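Local atomic coordinates of putative esterase aq_1494 (Aquifex aeolicus, PDB entry 2EGR), a protein that probably hydrolyses fatty acyl-CoA thioesters, as a hotdog-fold member of the 4-hydroxybenzoyl-CoA thioesterase family. Residues 40-43 against 44-48. Numbering follows the deposited sequence.
Sequences KGFP and YSKMR
Met-47 lies across one face of the Phe-42 ring, a Met-aromatic contact made five residues along the chain. Its CE sits almost straight above the middle of the ring, 4.2 Å from the centroid and 10° off the normal, a CH-pi approach; SD stands farther off above the same face. The closest approach of the two side chains is CG of Met-47 to CE1 of Phe-42, 3.5 Å. The ring gets there because its CG is anti to the backbone N (chi1 -164°), which swings it forward to the first turn of helix 44-50. Near the ring plane, at the edge, CB of Lys-46 comes to 4.1 Å from CE1 of Phe-42, while the lysine chain beyond it, bent at chi2, carries the amine off from the ring.

Between these residues Pro-43 takes the N-cap position. Its carbonyl O accepts a short but bent bond from Lys-46 N (3.0 Å, 124°) and a longer, straighter one from Met-47 N (3.4 Å), both weak, tying the loop to the start of the helix.

Behind this, Gly-41, with positive phi, closes helix 22-39 in a Schellman motif, and Phe-42 and Pro-43 then run extended before helix 44-50 begins. Ser-45 OG bonds to Asp-70 of the second subunit, and Tyr-44 OH to Val-54 N on strand 52-63. The Phe-42 ring rests on Val-122 and Val-125 of helix 120-126. An alanine in its place would probably leave the Met-47 methyl without its aromatic platform and open a gap against that helix. Met-47 reaches both Val-122 and Leu-37, so the pair joins the C-terminal helix to the end of helix 22-39, the long helix of the hotdog fold.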
loop_
_atom_site.group_PDB
_atom_site.type_symbol
_atom_site.label_atom_id
_atom_site.label_comp_id
_atom_site.label_asym_id
_atom_site.label_seq_id
_atom_site.Cartn_x
_atom_site.Cartn_y
_atom_site.Cartn_z
ATOM N N LYS A 40 26.457 3.748 4.094
ATOM C CA LYS A 40 27.659 4.341 3.481
ATOM C C LYS A 40 27.817 5.852 3.790
ATOM O O LYS A 40 28.771 6.505 3.328
ATOM C CB LYS A 40 27.653 4.125 1.951
ATOM C CG LYS A 40 27.492 2.673 1.449
ATOM C CD LYS A 40 28.759 1.839 1.457
ATOM C CE LYS A 40 29.740 2.215 0.339
ATOM N NZ LYS A 40 29.507 1.477 -0.926
ATOM N N GLY A 41 26.874 6.393 4.553
ATOM C CA GLY A 41 26.910 7.768 5.058
ATOM C C GLY A 41 26.459 8.854 4.097
ATOM O O GLY A 41 26.785 10.023 4.286
ATOM N N PHE A 42 25.706 8.484 3.062
ATOM C CA PHE A 42 25.155 9.486 2.139
ATOM C C PHE A 42 23.710 9.088 1.871
ATOM O O PHE A 42 23.409 8.570 0.785
ATOM C CB PHE A 42 25.961 9.538 0.823
ATOM C CG PHE A 42 25.725 10.787 -0.028
ATOM C CD1 PHE A 42 24.677 11.680 0.236
ATOM C CD2 PHE A 42 26.565 11.058 -1.115
ATOM C CE1 PHE A 42 24.475 12.824 -0.559
ATOM C CE2 PHE A 42 26.362 12.189 -1.926
ATOM C CZ PHE A 42 25.316 13.076 -1.635
ATOM N N PRO A 43 22.812 9.326 2.860
ATOM C CA PRO A 43 21.448 8.842 2.673
ATOM C C PRO A 43 20.782 9.604 1.538
ATOM O O PRO A 43 21.150 10.777 1.267
ATOM C CB PRO A 43 20.751 9.176 4.003
ATOM C CG PRO A 43 21.838 9.611 4.965
ATOM C CD PRO A 43 22.979 10.085 4.119
ATOM N N TYR A 44 19.816 8.939 0.884
ATOM C CA TYR A 44 19.036 9.550 -0.174
ATOM C C TYR A 44 18.424 10.892 0.241
ATOM O O TYR A 44 18.383 11.805 -0.566
ATOM C CB TYR A 44 17.973 8.575 -0.693
ATOM C CG TYR A 44 17.188 9.123 -1.866
ATOM C CD1 TYR A 44 17.851 9.647 -2.988
ATOM C CD2 TYR A 44 15.798 9.148 -1.850
ATOM C CE1 TYR A 44 17.144 10.176 -4.074
ATOM C CE2 TYR A 44 15.085 9.669 -2.955
ATOM C CZ TYR A 44 15.766 10.179 -4.044
ATOM O OH TYR A 44 15.083 10.718 -5.116
ATOM N N SER A 45 17.970 11.009 1.493
ATOM C CA SER A 45 17.406 12.254 2.016
ATOM C C SER A 45 18.352 13.461 1.834
ATOM O O SER A 45 17.895 14.531 1.453
ATOM C CB SER A 45 16.943 12.114 3.490
ATOM O OG SER A 45 18.030 11.766 4.356
ATOM N N LYS A 46 19.652 13.265 2.076
ATOM C CA LYS A 46 20.685 14.301 1.809
ATOM C C LYS A 46 20.887 14.611 0.314
ATOM O O LYS A 46 21.119 15.758 -0.050
ATOM C CB LYS A 46 22.021 13.952 2.482
ATOM C CG LYS A 46 22.935 15.180 2.718
ATOM C CD LYS A 46 22.111 16.430 3.111
ATOM C CE LYS A 46 22.961 17.676 3.336
ATOM N NZ LYS A 46 23.484 17.699 4.749
ATOM N N MET A 47 20.795 13.601 -0.545
ATOM C CA MET A 47 20.714 13.818 -1.997
ATOM C C MET A 47 19.553 14.730 -2.393
ATOM O O MET A 47 19.737 15.653 -3.197
ATOM C CB MET A 47 20.630 12.501 -2.769
ATOM C CG MET A 47 21.911 11.680 -2.722
ATOM S SD MET A 47 21.784 10.148 -3.581
ATOM C CE MET A 47 23.108 9.210 -2.839
ATOM N N ARG A 48 18.371 14.478 -1.825
ATOM C CA ARG A 48 17.169 15.295 -2.069
ATOM C C ARG A 48 17.314 16.732 -1.574
ATOM O O ARG A 48 16.719 17.639 -2.154
ATOM C CB ARG A 48 15.906 14.661 -1.439
ATOM C CG ARG A 48 15.562 13.269 -1.966
ATOM C CD ARG A 48 14.254 12.756 -1.386
ATOM N NE ARG A 48 13.080 13.416 -1.968
ATOM C CZ ARG A 48 12.154 14.078 -1.275
ATOM N NH1 ARG A 48 12.260 14.215 0.046
ATOM N NH2 ARG A 48 11.121 14.619 -1.914
#